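Local coordinates for protein peptide synthetase, module 7 (Actinoplanes teichomyceticus, PDB 4TX3) that forms a condensation-type domain of a non-ribosomal peptide synthetase, probably helping in glycopeptide antibiotic assembly by recruiting oxygenases that crosslink the bound peptide, at residues P32-R37 / E112-L117; L41-R46 / V153-L158; T206-H211 / E343-L348; G245-L250 / D414-A419. All blocks are in the same frame, centred on the assembly; numbering follows the deposited sequence.

Interaction 1: P32-R37 / E112-L117; sequences PSEETR and EQLFDL
A side-on, two-pronged salt bridge joins Arg37, in the loop leading to strand 40-49, to Glu112, the last residue of helix 103-112. Arg37 NE donates to Glu112 OE1 at 3.1 Å, and Arg37 NH2 reaches Glu112 OE2 at 2.8 Å. The guanidinium and carboxylate planes lie 46° apart, so the fit is not flat: OE2 sits in the guanidinium plane, whereas OE1 is tilted from it. The bend at chi3 (60°) turns the long arginine chain so that its NE side faces the acid. NH2 also bonds to the backbone oxygen of Val392, which helps fix the rotation of the group. Beside this charged pair, the methyls of Leu114 lie against oxygens of the loop in van der Waals contact, CD2 resting 3.7 Å from Thr36 O and CD1 4.0 Å from Glu34 OE2, an oxygen whose salt-bridge partner is Arg31. Ser33 shapes the loop: its OG accepts from Glu35 N at 2.8 Å, forming an ST turn inside the type I beta turn from Ser33 to Thr36. A carboxylate and a guanidinium suit this partly exposed place, where the loop before strand 40-49 of the condensation-type fold is joined to the C-terminal end of helix 103-112 by a bidentate arginine-glutamate pair.

Interaction 2: L41-R46 / V153-L158; sequences LSVALR and VFFRDL
The Phe155 ring meets Val43 and Leu45 obliquely, with neither branch squarely over a face or at an edge, while one of its faces is covered by its own neighbour Phe154, whose CD1 lies 4.0 Å above the ring plane of Phe155. Val43 approaches the far part of the ring head-on: its CG1 is 3.5 Å from Phe155 CE2. Leu45 instead slides alongside in the opposing direction, bringing CD1 to 3.7 Å from Phe155 CD1. With Val43 CG1 set anti to the backbone N (chi1 170°), that methyl faces the aromatic. Alternation along the strand explains the pairing, since Val43 and Leu45 point toward the helix and Ala44 between them points away. Branched aliphatic residues suit the strand, and a long flat ring suits the helix, because it spans the distance to the sheet, whose backbone comes no nearer than 9.7 Å between the CA atoms of Val43 and Phe155. Cutting Phe155 back to an alanine removes the ring, which would probably open a gap between helix and strand where Val43 and Leu45 now touch it. Val139 on the adjoining strand also touches the ring. This is the layered alpha/beta packing of helix 148-166 on the mixed sheet of a CoA-dependent acyltransferase-like fold.

Interaction 3: T206-H211 / E343-L348; sequences TFWRNH and EKIPEL
Aromatic packing brings Trp208 of helix 200-211 against Ile345 of the short helix 345-348. The terminal methyl CD1 of Ile345 stands over the five-membered ring of Trp208, 4.1 Å from its centroid and 17° off the normal, a CH-pi contact. With chi2 at 171° the isoleucine chain is extended and carries this methyl out to the indole. The opposite face of the indole is taken by its neighbour Phe207, whose CE2 lies 3.6 Å above the ring plane of Trp208, sandwiching the indole. Trp208 NE1 bonds to the backbone oxygen of His337, which holds the indole against turning. Tryptophan thus suits a buried place that needs two broad faces and a single N-H.

Apolar contact continues toward the surface, where Arg209 CG lies 4.0 Å from Leu348 CB and the two side chains cross at about a right angle. Polar approach completes the set: a bend at chi3 (52°) folds the arginine back, placing Arg209 NH1 2.8 Å from Leu348 O, with the oxygen lying obliquely to the guanidinium. Arginine fits such a site because its methylene chain can lie on a leucine while its head stays near solvent. The carbonyl lies at the C-terminal end of helix 345-348, where a helix tends to carry partial negative charge, so a nearby guanidinium is likely to be favourable electrostatically.

Interaction 4: G245-L250 / D414-A419; sequences GPHARL and DGIEGA
Helix 244-255 passes almost at right angles to strand 413-423, the short segments 245-250 and 414-419 making an angle of 99° with axes 6.7 Å apart, and His247 comes opposite Gly415. The setting is the C-terminal mixed sheet of the condensation-type fold, in which 413-423 lies between strands 235-242 and 399-407. His247 carries the contact. With CG anti to its N atom (chi1 -179°), the imidazole extends from the helix to the strand, where Gly415 N gives a weak hydrogen bond to His247 ND1, 2.9 Å long and with a bent N-H...N angle of 130°. The donor lies in the ring plane, at its edge. The other ring nitrogen, NE2, is hydrogen-bonded to Glu405 OE2 on strand 399-407; the two partners together would fix the ring's rotation. A phenylalanine in place of His247 would probably leave Glu405 without its ring partner and Gly415 N without this acceptor. Glycine suits position 415 because its backbone angles would jam a CB against the preceding carbonyl oxygen. Beyond it, the Ile416 side chain crosses the ring at about a right angle, a branched aliphatic fitting this buried place. Its CG1 stands centrally over one imidazole face as a CH-pi contact, 3.5 Å from the centroid of the His247 ring.

Followed from the N terminus, the chain passes 32-37 and then 41-46 before either finds its partner. Interaction 1 closes first, at 112-117, across 74 intervening residues; interaction 2 closes at 153-158, so the two cross. Both are complete before the second pair begins. Interaction 3 opens at 206-211 and interaction 4 at 245-250; the first closes at 343-348 and the second at 414-419, so these cross too, and none is nested within another. Interaction 1 ties a loop to the end of helix 103-112, interaction 2 packs helix 148-166 on strand 40-49, interaction 4 sets helix 244-255 against strand 413-423, and interaction 3 joins two helices.

Interaction 1: P32-R37 / E112-L117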
loop_
_atom_site.group_PDB
_atom_site.type_symbol
_atom_site.label_atom_id
_atom_site.label_comp_id
_atom_site.label_asym_id
_atom_site.label_seq_id
_atom_site.Cartn_x
_atom_site.Cartn_y
_atom_site.Cartn_z
ATOM N N PRO B 32 32.087 -18.549 0.651
ATOM C CA PRO B 32 33.499 -18.495 1.062
ATOM C C PRO B 32 33.926 -19.788 1.748
ATOM O O PRO B 32 35.114 -20.083 1.901
ATOM C CB PRO B 32 33.535 -17.317 2.036
ATOM C CG PRO B 32 32.159 -17.294 2.636
ATOM C CD PRO B 32 31.221 -17.758 1.551
ATOM N N SER B 33 32.915 -20.533 2.176
ATOM C CA SER B 33 33.047 -21.874 2.708
ATOM C C SER B 33 31.760 -22.612 2.407
ATOM O O SER B 33 30.714 -21.987 2.198
ATOM C CB SER B 33 33.308 -21.861 4.212
ATOM O OG SER B 33 32.777 -23.032 4.805
ATOM N N GLU B 34 31.816 -23.936 2.411
ATOM C CA GLU B 34 30.607 -24.702 2.156
ATOM C C GLU B 34 29.875 -24.996 3.462
ATOM O O GLU B 34 28.851 -25.668 3.467
ATOM C CB GLU B 34 30.951 -25.977 1.382
ATOM C CG GLU B 34 29.973 -26.261 0.258
ATOM C CD GLU B 34 30.120 -25.295 -0.927
ATOM O OE1 GLU B 34 30.952 -24.348 -0.884
ATOM O OE2 GLU B 34 29.371 -25.480 -1.910
ATOM N N GLU B 35 30.398 -24.442 4.556
ATOM C CA GLU B 35 29.747 -24.465 5.864
ATOM C C GLU B 35 29.270 -23.059 6.255
ATOM O O GLU B 35 29.074 -22.768 7.437
ATOM C CB GLU B 35 30.704 -24.992 6.932
ATOM C CG GLU B 35 31.579 -26.149 6.476
ATOM C CD GLU B 35 33.022 -25.982 6.929
ATOM O OE1 GLU B 35 33.825 -25.396 6.167
ATOM O OE2 GLU B 35 33.355 -26.427 8.050
ATOM N N THR B 36 29.120 -22.190 5.256
ATOM C CA THR B 36 28.628 -20.819 5.426
ATOM C C THR B 36 27.233 -20.679 4.835
ATOM O O THR B 36 27.046 -21.005 3.668
ATOM C CB THR B 36 29.544 -19.792 4.710
ATOM O OG1 THR B 36 30.887 -19.886 5.201
ATOM C CG2 THR B 36 29.032 -18.372 4.894
ATOM N N ARG B 37 26.256 -20.207 5.606
ATOM C CA ARG B 37 24.966 -19.808 5.012
ATOM C C ARG B 37 25.269 -18.676 4.006
ATOM O O ARG B 37 26.089 -17.822 4.304
ATOM C CB ARG B 37 23.987 -19.375 6.108
ATOM C CG ARG B 37 24.050 -20.267 7.360
ATOM C CD ARG B 37 23.041 -19.836 8.425
ATOM N NE ARG B 37 21.666 -19.907 7.927
ATOM C CZ ARG B 37 20.621 -19.261 8.451
ATOM N NH1 ARG B 37 20.771 -18.468 9.510
ATOM N NH2 ARG B 37 19.419 -19.393 7.898
ATOM N N GLU B 112 18.175 -23.506 3.027
ATOM C CA GLU B 112 19.611 -23.429 3.306
ATOM C C GLU B 112 20.474 -23.736 2.088
ATOM O O GLU B 112 21.636 -23.362 2.038
ATOM C CB GLU B 112 19.998 -24.382 4.438
ATOM C CG GLU B 112 19.659 -23.882 5.822
ATOM C CD GLU B 112 20.365 -22.576 6.152
ATOM O OE1 GLU B 112 21.572 -22.622 6.500
ATOM O OE2 GLU B 112 19.715 -21.504 6.061
ATOM N N GLN B 113 19.896 -24.414 1.112
ATOM C CA GLN B 113 20.638 -24.891 -0.041
ATOM C C GLN B 113 21.355 -23.768 -0.817
ATOM O O GLN B 113 20.761 -22.753 -1.175
ATOM C CB GLN B 113 19.683 -25.656 -0.950
ATOM C CG GLN B 113 20.350 -26.319 -2.133
ATOM C CD GLN B 113 19.345 -26.993 -3.034
ATOM O OE1 GLN B 113 18.294 -27.474 -2.578
ATOM N NE2 GLN B 113 19.640 -27.016 -4.316
ATOM N N LEU B 114 22.644 -23.945 -1.061
ATOM C CA LEU B 114 23.447 -22.870 -1.639
ATOM C C LEU B 114 23.178 -22.701 -3.135
ATOM O O LEU B 114 22.877 -23.672 -3.827
ATOM C CB LEU B 114 24.937 -23.126 -1.383
ATOM C CG LEU B 114 25.315 -23.156 0.104
ATOM C CD1 LEU B 114 26.809 -23.278 0.298
ATOM C CD2 LEU B 114 24.767 -21.929 0.840
ATOM N N PHE B 115 23.250 -21.460 -3.619
ATOM C CA PHE B 115 23.160 -21.163 -5.055
ATOM C C PHE B 115 24.548 -21.077 -5.678
ATOM O O PHE B 115 25.477 -20.566 -5.048
ATOM C CB PHE B 115 22.419 -19.832 -5.311
ATOM C CG PHE B 115 20.967 -19.843 -4.892
ATOM C CD1 PHE B 115 20.600 -19.510 -3.582
ATOM C CD2 PHE B 115 19.965 -20.170 -5.801
ATOM C CE1 PHE B 115 19.271 -19.506 -3.193
ATOM C CE2 PHE B 115 18.620 -20.173 -5.416
ATOM C CZ PHE B 115 18.274 -19.841 -4.118
ATOM N N ASP B 116 24.697 -21.561 -6.909
ATOM C CA ASP B 116 25.843 -21.141 -7.741
ATOM C C ASP B 116 25.336 -20.127 -8.766
ATOM O O ASP B 116 24.844 -20.494 -9.840
ATOM C CB ASP B 116 26.518 -22.338 -8.419
ATOM C CG ASP B 116 27.542 -21.930 -9.483
ATOM O OD1 ASP B 116 27.952 -20.746 -9.563
ATOM O OD2 ASP B 116 27.947 -22.814 -10.259
ATOM N N LEU B 117 25.459 -18.852 -8.414
ATOM C CA LEU B 117 24.915 -17.753 -9.215
ATOM C C LEU B 117 25.496 -17.638 -10.635
ATOM O O LEU B 117 24.987 -16.865 -11.450
ATOM C CB LEU B 117 25.119 -16.433 -8.465
ATOM C CG LEU B 117 24.455 -16.525 -7.087
ATOM C CD1 LEU B 117 24.946 -15.455 -6.118
ATOM C CD2 LEU B 117 22.949 -16.446 -7.276
#

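Interaction 2: L41-R46 / V153-L158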
loop_
_atom_site.group_PDB
_atom_site.type_symbol
_atom_site.label_atom_id
_atom_site.label_comp_id
_atom_site.label_asym_id
_atom_site.label_seq_id
_atom_site.Cartn_x
_atom_site.Cartn_y
_atom_site.Cartn_z
ATOM N N LEU B 41 16.505 -14.853 1.341
ATOM C CA LEU B 41 15.222 -14.537 1.917
ATOM C C LEU B 41 14.336 -15.736 1.635
ATOM O O LEU B 41 14.242 -16.171 0.489
ATOM C CB LEU B 41 14.655 -13.254 1.322
ATOM C CG LEU B 41 15.480 -12.028 1.716
ATOM C CD1 LEU B 41 15.295 -10.843 0.769
ATOM C CD2 LEU B 41 15.153 -11.639 3.141
ATOM N N SER B 42 13.732 -16.286 2.686
ATOM C CA SER B 42 12.804 -17.393 2.542
ATOM C C SER B 42 11.421 -17.073 3.114
ATOM O O SER B 42 11.277 -16.585 4.229
ATOM C CB SER B 42 13.355 -18.645 3.218
ATOM O OG SER B 42 14.302 -19.297 2.395
ATOM N N VAL B 43 10.401 -17.352 2.326
ATOM C CA VAL B 43 9.045 -17.233 2.794
ATOM C C VAL B 43 8.347 -18.547 2.490
ATOM O O VAL B 43 8.593 -19.150 1.449
ATOM C CB VAL B 43 8.327 -16.049 2.131
ATOM C CG1 VAL B 43 6.815 -16.073 2.439
ATOM C CG2 VAL B 43 8.953 -14.746 2.605
ATOM N N ALA B 44 7.520 -19.012 3.419
ATOM C CA ALA B 44 6.665 -20.164 3.179
ATOM C C ALA B 44 5.183 -19.825 3.445
ATOM O O ALA B 44 4.852 -19.234 4.460
ATOM C CB ALA B 44 7.120 -21.334 4.042
ATOM N N LEU B 45 4.296 -20.197 2.528
ATOM C CA LEU B 45 2.860 -20.021 2.732
ATOM C C LEU B 45 2.147 -21.337 2.923
ATOM O O LEU B 45 2.347 -22.268 2.138
ATOM C CB LEU B 45 2.215 -19.314 1.552
ATOM C CG LEU B 45 2.793 -17.961 1.218
ATOM C CD1 LEU B 45 1.941 -17.351 0.134
ATOM C CD2 LEU B 45 2.839 -17.084 2.461
ATOM N N ARG B 46 1.302 -21.410 3.949
ATOM C CA ARG B 46 0.394 -22.543 4.102
ATOM C C ARG B 46 -0.830 -22.288 3.243
ATOM O O ARG B 46 -1.357 -21.175 3.212
ATOM C CB ARG B 46 -0.001 -22.754 5.563
ATOM C CG ARG B 46 -0.877 -23.986 5.777
ATOM C CD ARG B 46 -1.039 -24.322 7.242
ATOM N NE ARG B 46 0.195 -24.828 7.824
ATOM C CZ ARG B 46 0.483 -26.120 7.951
ATOM N NH1 ARG B 46 -0.385 -27.036 7.540
ATOM N NH2 ARG B 46 1.636 -26.496 8.497
ATOM N N VAL B 153 6.176 -8.058 -3.302
ATOM C CA VAL B 153 5.873 -7.893 -4.713
ATOM C C VAL B 153 5.724 -9.269 -5.347
ATOM O O VAL B 153 4.777 -9.517 -6.108
ATOM C CB VAL B 153 6.964 -7.058 -5.448
ATOM C CG1 VAL B 153 6.714 -7.028 -6.972
ATOM C CG2 VAL B 153 7.000 -5.647 -4.890
ATOM N N PHE B 154 6.641 -10.172 -5.003
ATOM C CA PHE B 154 6.625 -11.522 -5.554
ATOM C C PHE B 154 5.253 -12.184 -5.337
ATOM O O PHE B 154 4.637 -12.690 -6.280
ATOM C CB PHE B 154 7.735 -12.377 -4.937
ATOM C CG PHE B 154 7.851 -13.757 -5.546
ATOM C CD1 PHE B 154 7.087 -14.820 -5.059
ATOM C CD2 PHE B 154 8.708 -13.994 -6.613
ATOM C CE1 PHE B 154 7.175 -16.081 -5.631
ATOM C CE2 PHE B 154 8.809 -15.257 -7.183
ATOM C CZ PHE B 154 8.041 -16.301 -6.694
ATOM N N PHE B 155 4.752 -12.148 -4.106
ATOM C CA PHE B 155 3.483 -12.801 -3.828
ATOM C C PHE B 155 2.282 -12.007 -4.336
ATOM O O PHE B 155 1.249 -12.599 -4.621
ATOM C CB PHE B 155 3.368 -13.117 -2.327
ATOM C CG PHE B 155 4.316 -14.197 -1.898
ATOM C CD1 PHE B 155 4.085 -15.514 -2.257
ATOM C CD2 PHE B 155 5.485 -13.895 -1.209
ATOM C CE1 PHE B 155 4.987 -16.506 -1.905
ATOM C CE2 PHE B 155 6.392 -14.890 -0.854
ATOM C CZ PHE B 155 6.147 -16.184 -1.207
ATOM N N ARG B 156 2.407 -10.690 -4.497
ATOM C CA ARG B 156 1.316 -9.959 -5.139
ATOM C C ARG B 156 1.254 -10.393 -6.589
ATOM O O ARG B 156 0.172 -10.539 -7.151
ATOM C CB ARG B 156 1.481 -8.435 -5.020
ATOM C CG ARG B 156 0.758 -7.830 -3.781
ATOM C CD ARG B 156 1.347 -6.484 -3.349
ATOM N NE ARG B 156 1.830 -5.734 -4.510
ATOM C CZ ARG B 156 2.760 -4.783 -4.456
ATOM N NH1 ARG B 156 3.316 -4.463 -3.292
ATOM N NH2 ARG B 156 3.133 -4.157 -5.563
ATOM N N ASP B 157 2.408 -10.645 -7.195
ATOM C CA ASP B 157 2.415 -11.012 -8.607
ATOM C C ASP B 157 2.096 -12.498 -8.815
ATOM O O ASP B 157 1.501 -12.870 -9.827
ATOM C CB ASP B 157 3.748 -10.631 -9.241
ATOM C CG ASP B 157 3.873 -9.117 -9.462
ATOM O OD1 ASP B 157 2.828 -8.417 -9.420
ATOM O OD2 ASP B 157 5.008 -8.623 -9.677
ATOM N N LEU B 158 2.474 -13.337 -7.852
ATOM C CA LEU B 158 2.059 -14.743 -7.830
ATOM C C LEU B 158 0.521 -14.913 -7.799
ATOM O O LEU B 158 -0.058 -15.635 -8.617
ATOM C CB LEU B 158 2.684 -15.450 -6.623
ATOM C CG LEU B 158 2.517 -16.965 -6.631
ATOM C CD1 LEU B 158 3.130 -17.539 -7.888
ATOM C CD2 LEU B 158 3.134 -17.588 -5.412
#

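Interaction 3: T206-H211 / E343-L348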
loop_
_atom_site.group_PDB
_atom_site.type_symbol
_atom_site.label_atom_id
_atom_site.label_comp_id
_atom_site.label_asym_id
_atom_site.label_seq_id
_atom_site.Cartn_x
_atom_site.Cartn_y
_atom_site.Cartn_z
ATOM N N THR B 206 33.223 12.730 -1.887
ATOM C CA THR B 206 33.924 13.642 -1.002
ATOM C C THR B 206 33.260 13.687 0.365
ATOM O O THR B 206 33.940 13.651 1.401
ATOM C CB THR B 206 33.979 15.047 -1.621
ATOM O OG1 THR B 206 34.817 15.000 -2.779
ATOM C CG2 THR B 206 34.506 16.082 -0.633
ATOM N N PHE B 207 31.932 13.740 0.369
ATOM C CA PHE B 207 31.196 13.699 1.623
ATOM C C PHE B 207 31.540 12.484 2.487
ATOM O O PHE B 207 31.808 12.625 3.677
ATOM C CB PHE B 207 29.685 13.701 1.400
ATOM C CG PHE B 207 28.922 13.482 2.668
ATOM C CD1 PHE B 207 28.702 14.531 3.533
ATOM C CD2 PHE B 207 28.484 12.214 3.026
ATOM C CE1 PHE B 207 28.047 14.328 4.723
ATOM C CE2 PHE B 207 27.822 12.010 4.217
ATOM C CZ PHE B 207 27.599 13.066 5.066
ATOM N N TRP B 208 31.511 11.294 1.907
ATOM C CA TRP B 208 31.665 10.098 2.716
ATOM C C TRP B 208 33.099 9.878 3.161
ATOM O O TRP B 208 33.327 9.425 4.291
ATOM C CB TRP B 208 31.142 8.858 1.970
ATOM C CG TRP B 208 29.648 8.836 1.941
ATOM C CD1 TRP B 208 28.841 9.097 0.871
ATOM C CD2 TRP B 208 28.774 8.598 3.051
ATOM N NE1 TRP B 208 27.519 9.018 1.241
ATOM C CE2 TRP B 208 27.449 8.710 2.571
ATOM C CE3 TRP B 208 28.983 8.289 4.397
ATOM C CZ2 TRP B 208 26.338 8.527 3.392
ATOM C CZ3 TRP B 208 27.874 8.110 5.217
ATOM C CH2 TRP B 208 26.571 8.229 4.711
ATOM N N ARG B 209 34.063 10.176 2.293
ATOM C CA ARG B 209 35.471 10.045 2.667
ATOM C C ARG B 209 35.741 10.958 3.851
ATOM O O ARG B 209 36.503 10.607 4.752
ATOM C CB ARG B 209 36.409 10.400 1.503
ATOM C CG ARG B 209 36.468 9.372 0.382
ATOM C CD ARG B 209 37.253 9.912 -0.820
ATOM N NE ARG B 209 38.559 10.417 -0.403
ATOM C CZ ARG B 209 39.679 9.696 -0.409
ATOM N NH1 ARG B 209 39.662 8.438 -0.840
ATOM N NH2 ARG B 209 40.820 10.236 0.001
ATOM N N ASN B 210 35.091 12.123 3.842
ATOM C CA ASN B 210 35.221 13.105 4.909
ATOM C C ASN B 210 34.463 12.687 6.172
ATOM O O ASN B 210 35.037 12.657 7.264
ATOM C CB ASN B 210 34.734 14.481 4.434
ATOM C CG ASN B 210 35.720 15.165 3.464
ATOM O OD1 ASN B 210 36.900 14.816 3.413
ATOM N ND2 ASN B 210 35.231 16.155 2.713
ATOM N N HIS B 211 33.183 12.353 6.022
ATOM C CA HIS B 211 32.364 11.917 7.149
ATOM C C HIS B 211 32.984 10.690 7.843
ATOM O O HIS B 211 33.030 10.633 9.064
ATOM C CB HIS B 211 30.936 11.619 6.668
ATOM C CG HIS B 211 29.984 11.199 7.749
ATOM N ND1 HIS B 211 29.390 12.097 8.612
ATOM C CD2 HIS B 211 29.501 9.978 8.092
ATOM C CE1 HIS B 211 28.593 11.448 9.447
ATOM N NE2 HIS B 211 28.638 10.161 9.147
ATOM N N GLU B 343 28.143 -0.023 -0.939
ATOM C CA GLU B 343 29.111 -1.083 -1.204
ATOM C C GLU B 343 30.359 -0.534 -1.901
ATOM O O GLU B 343 31.384 -1.207 -2.020
ATOM C CB GLU B 343 28.464 -2.185 -2.048
ATOM C CG GLU B 343 27.338 -2.954 -1.337
ATOM C CD GLU B 343 26.001 -2.194 -1.250
ATOM O OE1 GLU B 343 25.852 -1.136 -1.900
ATOM O OE2 GLU B 343 25.085 -2.658 -0.527
ATOM N N LYS B 344 30.255 0.708 -2.343
ATOM C CA LYS B 344 31.324 1.385 -3.045
ATOM C C LYS B 344 32.244 2.077 -2.040
ATOM O O LYS B 344 33.393 2.416 -2.344
ATOM C CB LYS B 344 30.719 2.390 -4.027
ATOM C CG LYS B 344 31.645 2.855 -5.092
ATOM C CD LYS B 344 31.922 1.762 -6.098
ATOM C CE LYS B 344 32.706 2.338 -7.288
ATOM N NZ LYS B 344 33.337 3.667 -6.981
ATOM N N ILE B 345 31.719 2.270 -0.833
ATOM C CA ILE B 345 32.391 3.044 0.200
ATOM C C ILE B 345 33.637 2.381 0.808
ATOM O O ILE B 345 34.601 3.087 1.091
ATOM C CB ILE B 345 31.410 3.398 1.314
ATOM C CG1 ILE B 345 30.500 4.535 0.846
ATOM C CG2 ILE B 345 32.147 3.792 2.591
ATOM C CD1 ILE B 345 29.362 4.816 1.779
ATOM N N PRO B 346 33.638 1.042 1.009
ATOM C CA PRO B 346 34.918 0.442 1.440
ATOM C C PRO B 346 36.128 0.816 0.564
ATOM O O PRO B 346 37.146 1.175 1.135
ATOM C CB PRO B 346 34.627 -1.061 1.380
ATOM C CG PRO B 346 33.166 -1.133 1.782
ATOM C CD PRO B 346 32.522 0.078 1.125
ATOM N N GLU B 347 36.008 0.752 -0.762
ATOM C CA GLU B 347 37.023 1.289 -1.685
ATOM C C GLU B 347 37.434 2.722 -1.402
ATOM O O GLU B 347 38.612 3.012 -1.249
ATOM C CB GLU B 347 36.525 1.266 -3.126
ATOM C CG GLU B 347 36.385 -0.078 -3.748
ATOM C CD GLU B 347 35.386 -0.042 -4.886
ATOM O OE1 GLU B 347 35.338 0.996 -5.589
ATOM O OE2 GLU B 347 34.632 -1.036 -5.053
ATOM N N LEU B 348 36.450 3.618 -1.387
ATOM C CA LEU B 348 36.685 5.044 -1.175
ATOM C C LEU B 348 37.474 5.316 0.089
ATOM O O LEU B 348 38.153 6.329 0.199
ATOM C CB LEU B 348 35.361 5.802 -1.100
ATOM C CG LEU B 348 34.354 5.506 -2.203
ATOM C CD1 LEU B 348 33.068 6.235 -1.912
ATOM C CD2 LEU B 348 34.908 5.914 -3.561
#

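Interaction 4: G245-L250 / D414-A419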
loop_
_atom_site.group_PDB
_atom_site.type_symbol
_atom_site.label_atom_id
_atom_site.label_comp_id
_atom_site.label_asym_id
_atom_site.label_seq_id
_atom_site.Cartn_x
_atom_site.Cartn_y
_atom_site.Cartn_z
ATOM N N GLY B 245 3.666 3.370 27.875
ATOM C CA GLY B 245 3.944 4.613 28.577
ATOM C C GLY B 245 5.300 5.236 28.254
ATOM O O GLY B 245 5.360 6.378 27.794
ATOM N N PRO B 246 6.397 4.497 28.506
ATOM C CA PRO B 246 7.733 4.954 28.118
ATOM C C PRO B 246 7.822 5.258 26.624
ATOM O O PRO B 246 8.422 6.265 26.236
ATOM C CB PRO B 246 8.630 3.772 28.477
ATOM C CG PRO B 246 7.892 3.026 29.496
ATOM C CD PRO B 246 6.443 3.183 29.164
ATOM N N HIS B 247 7.231 4.399 25.799
ATOM C CA HIS B 247 7.175 4.643 24.366
ATOM C C HIS B 247 6.571 6.032 24.084
ATOM O O HIS B 247 7.089 6.786 23.262
ATOM C CB HIS B 247 6.381 3.536 23.670
ATOM C CG HIS B 247 6.294 3.685 22.178
ATOM N ND1 HIS B 247 5.518 2.864 21.395
ATOM C CD2 HIS B 247 6.890 4.561 21.330
ATOM C CE1 HIS B 247 5.638 3.221 20.127
ATOM N NE2 HIS B 247 6.459 4.249 20.062
ATOM N N ALA B 248 5.510 6.390 24.800
ATOM C CA ALA B 248 4.830 7.657 24.558
ATOM C C ALA B 248 5.591 8.853 25.140
ATOM O O ALA B 248 5.608 9.934 24.545
ATOM C CB ALA B 248 3.397 7.601 25.112
ATOM N N ARG B 249 6.224 8.667 26.295
ATOM C CA ARG B 249 7.074 9.721 26.870
ATOM C C ARG B 249 8.270 10.054 25.976
ATOM O O ARG B 249 8.665 11.215 25.872
ATOM C CB ARG B 249 7.584 9.323 28.259
ATOM C CG ARG B 249 6.643 9.699 29.386
ATOM C CD ARG B 249 6.991 11.060 29.952
ATOM N NE ARG B 249 7.610 10.972 31.274
ATOM C CZ ARG B 249 8.338 11.942 31.818
ATOM N NH1 ARG B 249 8.562 13.067 31.141
ATOM N NH2 ARG B 249 8.866 11.777 33.027
ATOM N N LEU B 250 8.854 9.027 25.359
ATOM C CA LEU B 250 9.938 9.213 24.404
ATOM C C LEU B 250 9.493 10.056 23.221
ATOM O O LEU B 250 10.246 10.875 22.714
ATOM C CB LEU B 250 10.442 7.874 23.892
ATOM C CG LEU B 250 11.801 7.385 24.372
ATOM C CD1 LEU B 250 12.151 6.169 23.555
ATOM C CD2 LEU B 250 12.859 8.465 24.228
ATOM N N ASP B 414 1.855 2.914 21.287
ATOM C CA ASP B 414 1.320 1.845 22.115
ATOM C C ASP B 414 2.328 0.721 22.412
ATOM O O ASP B 414 1.952 -0.436 22.550
ATOM C CB ASP B 414 0.077 1.266 21.445
ATOM C CG ASP B 414 -0.883 0.668 22.445
ATOM O OD1 ASP B 414 -1.152 1.327 23.480
ATOM O OD2 ASP B 414 -1.355 -0.461 22.204
ATOM N N GLY B 415 3.611 1.070 22.521
ATOM C CA GLY B 415 4.656 0.104 22.827
ATOM C C GLY B 415 5.600 -0.174 21.663
ATOM O O GLY B 415 5.197 -0.144 20.496
ATOM N N ILE B 416 6.870 -0.441 21.963
ATOM C CA ILE B 416 7.765 -0.914 20.914
ATOM C C ILE B 416 8.105 -2.384 21.129
ATOM O O ILE B 416 8.486 -2.799 22.220
ATOM C CB ILE B 416 9.052 -0.100 20.833
ATOM C CG1 ILE B 416 8.733 1.387 20.643
ATOM C CG2 ILE B 416 9.912 -0.621 19.695
ATOM C CD1 ILE B 416 9.967 2.303 20.619
ATOM N N GLU B 417 7.946 -3.162 20.068
ATOM C CA GLU B 417 8.091 -4.611 20.093
ATOM C C GLU B 417 9.193 -5.002 19.104
ATOM O O GLU B 417 9.339 -4.377 18.051
ATOM C CB GLU B 417 6.746 -5.259 19.741
ATOM C CG GLU B 417 6.726 -6.767 19.522
ATOM C CD GLU B 417 5.286 -7.318 19.385
ATOM O OE1 GLU B 417 4.491 -6.752 18.586
ATOM O OE2 GLU B 417 4.941 -8.307 20.090
ATOM N N GLY B 418 9.993 -6.008 19.428
ATOM C CA GLY B 418 11.055 -6.350 18.508
ATOM C C GLY B 418 12.004 -7.450 18.909
ATOM O O GLY B 418 11.753 -8.205 19.852
ATOM N N ALA B 419 13.101 -7.537 18.172
ATOM C CA ALA B 419 14.062 -8.589 18.392
ATOM C C ALA B 419 15.464 -8.121 18.068
ATOM O O ALA B 419 15.656 -7.255 17.212
ATOM C CB ALA B 419 13.717 -9.800 17.563
#